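Local coordinates for secreted effector protein SifA (Salmonella typhimurium, PDB 3CXB) that is a translocated virulence effector required for endosomal tubulation and formation of Salmonella-induced filaments in host cells, and interacts with host PLEKHM2, at residues Q85-I97 / K149-T163. Residues are numbered along the deposited sequence; the frame is centred on the assembly and turned at random.
Sequences QVHNPHENDATII and KRRYSEIVDYPLPST
Asp93 reaches across to the 149-163 hairpin and turns its carboxylate toward the hydroxyls of Ser162 and Thr163. Ser162 OG donates to Asp93 OD1 at 2.6 Å, meeting the syn lone pair; Thr163 OG1 is modelled 2.4 Å from Asp93 OD2, too close to be trusted in detail, so this second bond is doubtful. Both hydroxyls come from a classic beta bulge, in which Ser162 and Thr163 together face Lys149. A chi1 of -159°, which swings Asp93 CG away from the backbone N, carries the carboxylate out to this bulge. The Arg151 guanidinium lies almost parallel to that carboxylate, the planes 7° apart, with Asp93 OD1 over one face and 3.3 Å from Arg151 NH1. No N-H points at the oxygen, so this salt bridge rests on charge alone; Glu91 OE2 adds a long one to Arg151 NH2, from a poorly ordered side chain. Lys149 runs extended beside Ala94, its CD 3.4 Å from Ala94 CA.

Asn88 provides the second polar link. Its ND2 donates to Arg150 O at 3.1 Å with a fairly straight N-H...O angle of 161°, the acceptor lying in the amide plane, and also to Thr95 O within its own segment. That second bond helps fix the amide's rotation; a water bridges Asn88 OD1 to Tyr152 N.

Apolar contacts flank these bonds: Val86 CG2 abuts Tyr152 CB at 3.4 Å, and Ile96 CD1 reaches Pro159 CB at 4.0 Å. Tyr152 OH is held by Asp157 OD1, which also forms a salt bridge with Lys73.

The contact thus joins the edge of the five-stranded antiparallel sheet, at the turn linking strands 84-87 and 96-101, to the hairpin of strands 145-153 and 158-167 in a separate three-stranded sheet. Helix 62-75 borders that hairpin through Phe70 against Pro159, and helix 283-303 through Gln297, bonded to Arg150.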
ATOM      1  N   GLN A  85     -13.873   0.914 -12.518  1.00 52.49           N
ATOM      2  CA  GLN A  85     -13.773   2.329 -12.183  1.00 55.28           C
ATOM      3  C   GLN A  85     -13.658   2.616 -10.687  1.00 52.10           C
ATOM      4  O   GLN A  85     -14.246   1.915  -9.871  1.00 54.91           O
ATOM      5  CB  GLN A  85     -14.989   3.046 -12.771  1.00 60.50           C
ATOM      6  CG  GLN A  85     -15.373   2.521 -14.161  1.00 69.42           C
ATOM      7  CD  GLN A  85     -16.808   2.836 -14.552  1.00 73.11           C
ATOM      8  OE1 GLN A  85     -17.740   2.571 -13.796  1.00 74.86           O
ATOM      9  NE2 GLN A  85     -16.989   3.390 -15.742  1.00 76.05           N
ATOM     10  N   VAL A  86     -12.897   3.650 -10.342  1.00 49.78           N
ATOM     11  CA  VAL A  86     -12.705   4.062  -8.956  1.00 50.95           C
ATOM     12  C   VAL A  86     -12.846   5.588  -8.866  1.00 53.95           C
ATOM     13  O   VAL A  86     -12.310   6.311  -9.703  1.00 52.24           O
ATOM     14  CB  VAL A  86     -11.302   3.600  -8.395  1.00 46.68           C
ATOM     15  CG1 VAL A  86     -10.358   3.266  -9.517  1.00 48.91           C
ATOM     16  CG2 VAL A  86     -10.691   4.673  -7.533  1.00 45.83           C
ATOM     17  N   HIS A  87     -13.558   6.075  -7.850  1.00 56.79           N
ATOM     18  CA  HIS A  87     -13.763   7.513  -7.683  1.00 59.58           C
ATOM     19  C   HIS A  87     -14.193   7.827  -6.255  1.00 62.28           C
ATOM     20  O   HIS A  87     -14.612   6.929  -5.523  1.00 62.88           O
ATOM     21  CB  HIS A  87     -14.886   7.963  -8.608  1.00 60.18           C
ATOM     22  CG  HIS A  87     -16.228   7.443  -8.196  1.00 58.47           C
ATOM     23  ND1 HIS A  87     -17.045   8.114  -7.309  1.00 57.06           N
ATOM     24  CD2 HIS A  87     -16.856   6.275  -8.478  1.00 59.19           C
ATOM     25  CE1 HIS A  87     -18.116   7.380  -7.062  1.00 58.81           C
ATOM     26  NE2 HIS A  87     -18.026   6.260  -7.758  1.00 59.43           N
ATOM     27  N   ASN A  88     -14.107   9.103  -5.876  1.00 66.59           N
ATOM     28  CA  ASN A  88     -14.538   9.559  -4.555  1.00 73.56           C
ATOM     29  C   ASN A  88     -15.882  10.225  -4.767  1.00 78.30           C
ATOM     30  O   ASN A  88     -15.974  11.223  -5.479  1.00 78.64           O
ATOM     31  CB  ASN A  88     -13.576  10.588  -3.989  1.00 69.84           C
ATOM     32  CG  ASN A  88     -12.174  10.090  -3.954  1.00 70.52           C
ATOM     33  OD1 ASN A  88     -11.510  10.021  -4.987  1.00 69.81           O
ATOM     34  ND2 ASN A  88     -11.704   9.713  -2.766  1.00 69.06           N
ATOM     35  N   PRO A  89     -16.944   9.698  -4.141  1.00 85.93           N
ATOM     36  CA  PRO A  89     -18.254  10.319  -4.337  1.00 91.46           C
ATOM     37  C   PRO A  89     -18.217  11.831  -4.152  1.00 96.58           C
ATOM     38  O   PRO A  89     -17.776  12.324  -3.116  1.00 98.24           O
ATOM     39  CB  PRO A  89     -19.128   9.610  -3.301  1.00 88.69           C
ATOM     40  CG  PRO A  89     -18.158   9.295  -2.209  1.00 86.26           C
ATOM     41  CD  PRO A  89     -16.972   8.782  -2.988  1.00 84.53           C
ATOM     42  N   HIS A  90     -18.663  12.554  -5.177  1.00108.74           N
ATOM     43  CA  HIS A  90     -18.696  14.008  -5.145  1.00123.83           C
ATOM     44  C   HIS A  90     -17.394  14.540  -4.559  1.00123.63           C
ATOM     45  O   HIS A  90     -17.392  15.451  -3.730  1.00125.71           O
ATOM     46  CB  HIS A  90     -19.895  14.484  -4.315  1.00141.86           C
ATOM     47  CG  HIS A  90     -21.220  14.000  -4.831  1.00160.99           C
ATOM     48  ND1 HIS A  90     -21.517  12.661  -4.975  1.00167.29           N
ATOM     49  CD2 HIS A  90     -22.321  14.676  -5.237  1.00167.36           C
ATOM     50  CE1 HIS A  90     -22.745  12.534  -5.447  1.00175.71           C
ATOM     51  NE2 HIS A  90     -23.254  13.741  -5.615  1.00175.73           N
ATOM     52  N   GLU A  91     -16.289  13.948  -5.003  1.00124.56           N
ATOM     53  CA  GLU A  91     -14.954  14.320  -4.551  1.00123.79           C
ATOM     54  C   GLU A  91     -14.818  14.377  -3.034  1.00120.64           C
ATOM     55  O   GLU A  91     -14.006  15.136  -2.496  1.00120.58           O
ATOM     56  CB  GLU A  91     -14.540  15.654  -5.169  1.00128.60           C
ATOM     57  CG  GLU A  91     -14.402  15.599  -6.688  1.00135.20           C
ATOM     58  CD  GLU A  91     -13.080  16.161  -7.180  1.00138.59           C
ATOM     59  OE1 GLU A  91     -12.879  16.215  -8.412  1.00140.89           O
ATOM     60  OE2 GLU A  91     -12.241  16.545  -6.334  1.00140.92           O
ATOM     61  N   ASN A  92     -15.618  13.559  -2.353  1.00117.65           N
ATOM     62  CA  ASN A  92     -15.591  13.479  -0.897  1.00113.09           C
ATOM     63  C   ASN A  92     -14.424  12.583  -0.491  1.00102.23           C
ATOM     64  O   ASN A  92     -14.563  11.370  -0.341  1.00100.79           O
ATOM     65  CB  ASN A  92     -16.902  12.894  -0.366  1.00127.77           C
ATOM     66  CG  ASN A  92     -16.949  12.848   1.154  1.00138.05           C
ATOM     67  OD1 ASN A  92     -17.883  12.293   1.744  1.00145.68           O
ATOM     68  ND2 ASN A  92     -15.942  13.435   1.797  1.00145.57           N
ATOM     69  N   ASP A  93     -13.272  13.209  -0.321  1.00 87.94           N
ATOM     70  CA  ASP A  93     -12.045  12.531   0.050  1.00 77.27           C
ATOM     71  C   ASP A  93     -12.185  11.507   1.194  1.00 74.97           C
ATOM     72  O   ASP A  93     -11.482  10.491   1.232  1.00 68.64           O
ATOM     73  CB  ASP A  93     -11.026  13.596   0.421  1.00 67.06           C
ATOM     74  CG  ASP A  93      -9.630  13.095   0.347  1.00 60.33           C
ATOM     75  OD1 ASP A  93      -9.327  12.367  -0.617  1.00 56.57           O
ATOM     76  OD2 ASP A  93      -8.833  13.438   1.236  1.00 57.15           O
ATOM     77  N   ALA A  94     -13.087  11.778   2.131  1.00 71.38           N
ATOM     78  CA  ALA A  94     -13.293  10.887   3.266  1.00 63.89           C
ATOM     79  C   ALA A  94     -13.665   9.475   2.831  1.00 58.21           C
ATOM     80  O   ALA A  94     -13.453   8.515   3.570  1.00 55.42           O
ATOM     81  CB  ALA A  94     -14.377  11.449   4.184  1.00 63.07           C
ATOM     82  N   THR A  95     -14.213   9.347   1.631  1.00 53.66           N
ATOM     83  CA  THR A  95     -14.621   8.048   1.141  1.00 52.92           C
ATOM     84  C   THR A  95     -14.123   7.768  -0.287  1.00 51.97           C
ATOM     85  O   THR A  95     -13.817   8.698  -1.050  1.00 50.33           O
ATOM     86  CB  THR A  95     -16.167   7.935   1.212  1.00 50.85           C
ATOM     87  OG1 THR A  95     -16.637   6.935   0.297  1.00 51.83           O
ATOM     88  CG2 THR A  95     -16.802   9.264   0.870  1.00 55.93           C
ATOM     89  N   ILE A  96     -13.998   6.484  -0.626  1.00 49.37           N
ATOM     90  CA  ILE A  96     -13.582   6.074  -1.964  1.00 47.49           C
ATOM     91  C   ILE A  96     -14.277   4.765  -2.327  1.00 45.80           C
ATOM     92  O   ILE A  96     -14.490   3.900  -1.474  1.00 45.08           O
ATOM     93  CB  ILE A  96     -12.040   5.941  -2.090  1.00 43.04           C
ATOM     94  CG1 ILE A  96     -11.683   5.531  -3.519  1.00 41.46           C
ATOM     95  CG2 ILE A  96     -11.514   4.977  -1.079  1.00 40.25           C
ATOM     96  CD1 ILE A  96     -10.251   5.768  -3.880  1.00 42.39           C
ATOM     97  N   ILE A  97     -14.644   4.630  -3.596  1.00 45.45           N
ATOM     98  CA  ILE A  97     -15.353   3.450  -4.079  1.00 45.92           C
ATOM     99  C   ILE A  97     -14.655   2.830  -5.278  1.00 44.25           C
ATOM    100  O   ILE A  97     -14.112   3.541  -6.115  1.00 46.99           O
ATOM    101  CB  ILE A  97     -16.760   3.844  -4.509  1.00 46.52           C
ATOM    102  CG1 ILE A  97     -17.399   4.689  -3.414  1.00 49.80           C
ATOM    103  CG2 ILE A  97     -17.586   2.622  -4.785  1.00 44.64           C
ATOM    104  CD1 ILE A  97     -18.764   5.204  -3.772  1.00 51.49           C
ATOM    105  N   LYS A 149      -6.485   9.682   3.881  1.00 51.00           N
ATOM    106  CA  LYS A 149      -7.523   9.538   2.873  1.00 51.56           C
ATOM    107  C   LYS A 149      -6.805   9.379   1.540  1.00 50.21           C
ATOM    108  O   LYS A 149      -5.598   9.612   1.447  1.00 48.55           O
ATOM    109  CB  LYS A 149      -8.442  10.757   2.869  1.00 55.23           C
ATOM    110  CG  LYS A 149      -9.301  10.829   4.120  1.00 59.29           C
ATOM    111  CD  LYS A 149     -10.192  12.062   4.158  1.00 64.59           C
ATOM    112  CE  LYS A 149     -10.920  12.175   5.505  1.00 69.20           C
ATOM    113  NZ  LYS A 149     -11.725  13.427   5.640  1.00 71.94           N
ATOM    114  N   ARG A 150      -7.527   8.957   0.510  1.00 51.11           N
ATOM    115  CA  ARG A 150      -6.869   8.766  -0.771  1.00 51.95           C
ATOM    116  C   ARG A 150      -7.804   8.775  -1.970  1.00 51.17           C
ATOM    117  O   ARG A 150      -8.977   8.450  -1.851  1.00 47.67           O
ATOM    118  CB  ARG A 150      -6.089   7.457  -0.734  1.00 55.74           C
ATOM    119  CG  ARG A 150      -6.975   6.222  -0.586  1.00 60.31           C
ATOM    120  CD  ARG A 150      -6.182   4.993  -0.137  1.00 62.98           C
ATOM    121  NE  ARG A 150      -6.218   4.796   1.312  1.00 67.72           N
ATOM    122  CZ  ARG A 150      -5.151   4.500   2.050  1.00 72.05           C
ATOM    123  NH1 ARG A 150      -5.272   4.329   3.360  1.00 72.45           N
ATOM    124  NH2 ARG A 150      -3.958   4.391   1.475  1.00 75.02           N
ATOM    125  N   ARG A 151      -7.263   9.155  -3.127  1.00 52.84           N
ATOM    126  CA  ARG A 151      -8.029   9.217  -4.375  1.00 52.57           C
ATOM    127  C   ARG A 151      -7.203   8.568  -5.492  1.00 49.73           C
ATOM    128  O   ARG A 151      -5.977   8.595  -5.459  1.00 48.44           O
ATOM    129  CB  ARG A 151      -8.366  10.672  -4.714  1.00 53.85           C
ATOM    130  CG  ARG A 151      -7.152  11.556  -4.974  1.00 61.00           C
ATOM    131  CD  ARG A 151      -7.547  13.008  -5.290  1.00 64.67           C
ATOM    132  NE  ARG A 151      -8.006  13.739  -4.106  1.00 66.46           N
ATOM    133  CZ  ARG A 151      -9.260  14.129  -3.892  1.00 67.11           C
ATOM    134  NH1 ARG A 151      -9.564  14.789  -2.786  1.00 64.83           N
ATOM    135  NH2 ARG A 151     -10.209  13.864  -4.784  1.00 69.38           N
ATOM    136  N   TYR A 152      -7.881   7.970  -6.463  1.00 46.83           N
ATOM    137  CA  TYR A 152      -7.224   7.281  -7.568  1.00 47.59           C
ATOM    138  C   TYR A 152      -6.177   8.101  -8.306  1.00 49.71           C
ATOM    139  O   TYR A 152      -6.416   9.255  -8.648  1.00 51.30           O
ATOM    140  CB  TYR A 152      -8.276   6.819  -8.563  1.00 45.43           C
ATOM    141  CG  TYR A 152      -7.714   6.133  -9.778  1.00 45.12           C
ATOM    142  CD1 TYR A 152      -7.276   4.813  -9.716  1.00 44.24           C
ATOM    143  CD2 TYR A 152      -7.626   6.800 -10.992  1.00 45.21           C
ATOM    144  CE1 TYR A 152      -6.769   4.165 -10.829  1.00 43.76           C
ATOM    145  CE2 TYR A 152      -7.113   6.164 -12.115  1.00 46.45           C
ATOM    146  CZ  TYR A 152      -6.688   4.842 -12.028  1.00 45.64           C
ATOM    147  OH  TYR A 152      -6.202   4.204 -13.145  1.00 42.29           O
ATOM    148  N   SER A 153      -5.022   7.499  -8.562  1.00 50.85           N
ATOM    149  CA  SER A 153      -3.949   8.168  -9.290  1.00 51.35           C
ATOM    150  C   SER A 153      -3.571   7.280 -10.468  1.00 54.40           C
ATOM    151  O   SER A 153      -2.962   6.230 -10.278  1.00 55.89           O
ATOM    152  CB  SER A 153      -2.743   8.354  -8.383  1.00 50.42           C
ATOM    153  OG  SER A 153      -1.661   8.925  -9.088  1.00 47.59           O
ATOM    154  N   GLU A 154      -3.919   7.698 -11.682  1.00 59.44           N
ATOM    155  CA  GLU A 154      -3.634   6.878 -12.858  1.00 64.50           C
ATOM    156  C   GLU A 154      -2.169   6.785 -13.237  1.00 62.07           C
ATOM    157  O   GLU A 154      -1.797   5.969 -14.072  1.00 61.82           O
ATOM    158  CB  GLU A 154      -4.445   7.352 -14.064  1.00 74.81           C
ATOM    159  CG  GLU A 154      -3.802   8.450 -14.888  1.00 86.98           C
ATOM    160  CD  GLU A 154      -4.581   8.727 -16.165  1.00 94.88           C
ATOM    161  OE1 GLU A 154      -5.681   9.325 -16.074  1.00101.01           O
ATOM    162  OE2 GLU A 154      -4.097   8.332 -17.251  1.00100.88           O
ATOM    163  N   ILE A 155      -1.335   7.622 -12.634  1.00 60.68           N
ATOM    164  CA  ILE A 155       0.094   7.565 -12.917  1.00 59.36           C
ATOM    165  C   ILE A 155       0.656   6.280 -12.333  1.00 56.26           C
ATOM    166  O   ILE A 155       1.618   5.730 -12.845  1.00 56.01           O
ATOM    167  CB  ILE A 155       0.843   8.781 -12.321  1.00 62.08           C
ATOM    168  CG1 ILE A 155       0.570   9.999 -13.193  1.00 63.48           C
ATOM    169  CG2 ILE A 155       2.345   8.529 -12.270  1.00 61.39           C
ATOM    170  CD1 ILE A 155       0.862   9.745 -14.672  1.00 64.69           C
ATOM    171  N   VAL A 156       0.044   5.814 -11.252  1.00 52.64           N
ATOM    172  CA  VAL A 156       0.440   4.576 -10.598  1.00 49.14           C
ATOM    173  C   VAL A 156      -0.658   3.522 -10.804  1.00 46.63           C
ATOM    174  O   VAL A 156      -0.469   2.342 -10.485  1.00 44.49           O
ATOM    175  CB  VAL A 156       0.615   4.788  -9.101  1.00 47.30           C
ATOM    176  CG1 VAL A 156       1.864   5.568  -8.827  1.00 45.07           C
ATOM    177  CG2 VAL A 156      -0.592   5.520  -8.555  1.00 50.01           C
ATOM    178  N   ASP A 157      -1.786   3.962 -11.368  1.00 44.07           N
ATOM    179  CA  ASP A 157      -2.965   3.122 -11.603  1.00 41.21           C
ATOM    180  C   ASP A 157      -3.324   2.426 -10.296  1.00 42.07           C
ATOM    181  O   ASP A 157      -3.407   1.203 -10.203  1.00 42.35           O
ATOM    182  CB  ASP A 157      -2.701   2.105 -12.691  1.00 38.32           C
ATOM    183  CG  ASP A 157      -3.915   1.285 -13.003  1.00 39.70           C
ATOM    184  OD1 ASP A 157      -5.021   1.645 -12.544  1.00 41.49           O
ATOM    185  OD2 ASP A 157      -3.771   0.277 -13.715  1.00 39.19           O
ATOM    186  N   TYR A 158      -3.548   3.243  -9.279  1.00 40.93           N
ATOM    187  CA  TYR A 158      -3.865   2.746  -7.961  1.00 40.50           C
ATOM    188  C   TYR A 158      -4.186   3.960  -7.115  1.00 41.72           C
ATOM    189  O   TYR A 158      -3.733   5.063  -7.424  1.00 44.22           O
ATOM    190  CB  TYR A 158      -2.633   2.081  -7.371  1.00 37.03           C
ATOM    191  CG  TYR A 158      -2.936   1.094  -6.277  1.00 36.23           C
ATOM    192  CD1 TYR A 158      -3.339  -0.207  -6.583  1.00 34.13           C
ATOM    193  CD2 TYR A 158      -2.779   1.440  -4.938  1.00 35.93           C
ATOM    194  CE1 TYR A 158      -3.569  -1.146  -5.586  1.00 34.17           C
ATOM    195  CE2 TYR A 158      -3.003   0.508  -3.927  1.00 34.44           C
ATOM    196  CZ  TYR A 158      -3.398  -0.790  -4.258  1.00 34.55           C
ATOM    197  OH  TYR A 158      -3.599  -1.742  -3.273  1.00 31.48           O
ATOM    198  N   PRO A 159      -4.974   3.796  -6.041  1.00 40.93           N
ATOM    199  CA  PRO A 159      -5.240   4.998  -5.250  1.00 42.21           C
ATOM    200  C   PRO A 159      -4.007   5.321  -4.418  1.00 44.89           C
ATOM    201  O   PRO A 159      -3.289   4.421  -3.975  1.00 42.96           O
ATOM    202  CB  PRO A 159      -6.447   4.597  -4.410  1.00 40.99           C
ATOM    203  CG  PRO A 159      -6.321   3.128  -4.300  1.00 41.53           C
ATOM    204  CD  PRO A 159      -5.874   2.700  -5.656  1.00 40.96           C
ATOM    205  N   LEU A 160      -3.735   6.607  -4.233  1.00 48.13           N
ATOM    206  CA  LEU A 160      -2.570   6.998  -3.453  1.00 52.78           C
ATOM    207  C   LEU A 160      -2.967   8.047  -2.426  1.00 51.59           C
ATOM    208  O   LEU A 160      -3.949   8.784  -2.613  1.00 49.68           O
ATOM    209  CB  LEU A 160      -1.452   7.531  -4.375  1.00 64.43           C
ATOM    210  CG  LEU A 160      -1.459   8.977  -4.914  1.00 71.26           C
ATOM    211  CD1 LEU A 160      -2.873   9.372  -5.367  1.00 79.50           C
ATOM    212  CD2 LEU A 160      -0.995   9.946  -3.836  1.00 76.60           C
ATOM    213  N   PRO A 161      -2.203   8.134  -1.329  1.00 46.93           N
ATOM    214  CA  PRO A 161      -2.439   9.081  -0.238  1.00 49.07           C
ATOM    215  C   PRO A 161      -2.750  10.503  -0.728  1.00 50.82           C
ATOM    216  O   PRO A 161      -1.838  11.248  -1.068  1.00 49.65           O
ATOM    217  CB  PRO A 161      -1.126   9.018   0.546  1.00 46.53           C
ATOM    218  CG  PRO A 161      -0.680   7.637   0.320  1.00 46.99           C
ATOM    219  CD  PRO A 161      -0.923   7.441  -1.133  1.00 46.58           C
ATOM    220  N   SER A 162      -4.020  10.897  -0.769  1.00 50.64           N
ATOM    221  CA  SER A 162      -4.330  12.251  -1.231  1.00 52.00           C
ATOM    222  C   SER A 162      -4.212  13.300  -0.129  1.00 54.26           C
ATOM    223  O   SER A 162      -3.569  14.325  -0.332  1.00 55.57           O
ATOM    224  CB  SER A 162      -5.722  12.318  -1.863  1.00 50.15           C
ATOM    225  OG  SER A 162      -6.731  12.172  -0.898  1.00 50.64           O
ATOM    226  N   THR A 163      -4.819  13.058   1.034  1.00 54.33           N
ATOM    227  CA  THR A 163      -4.733  14.019   2.136  1.00 56.43           C
ATOM    228  C   THR A 163      -4.515  13.337   3.488  1.00 57.20           C
ATOM    229  O   THR A 163      -5.036  12.249   3.749  1.00 57.37           O
ATOM    230  CB  THR A 163      -6.006  14.878   2.247  1.00 59.02           C
ATOM    231  OG1 THR A 163      -7.063  14.073   2.764  1.00 60.58           O
ATOM    232  CG2 THR A 163      -6.432  15.419   0.876  1.00 61.86           C
TER
HETATM  233  O   HOH W   1     -10.288   8.995  -7.038  1.00 56.53           O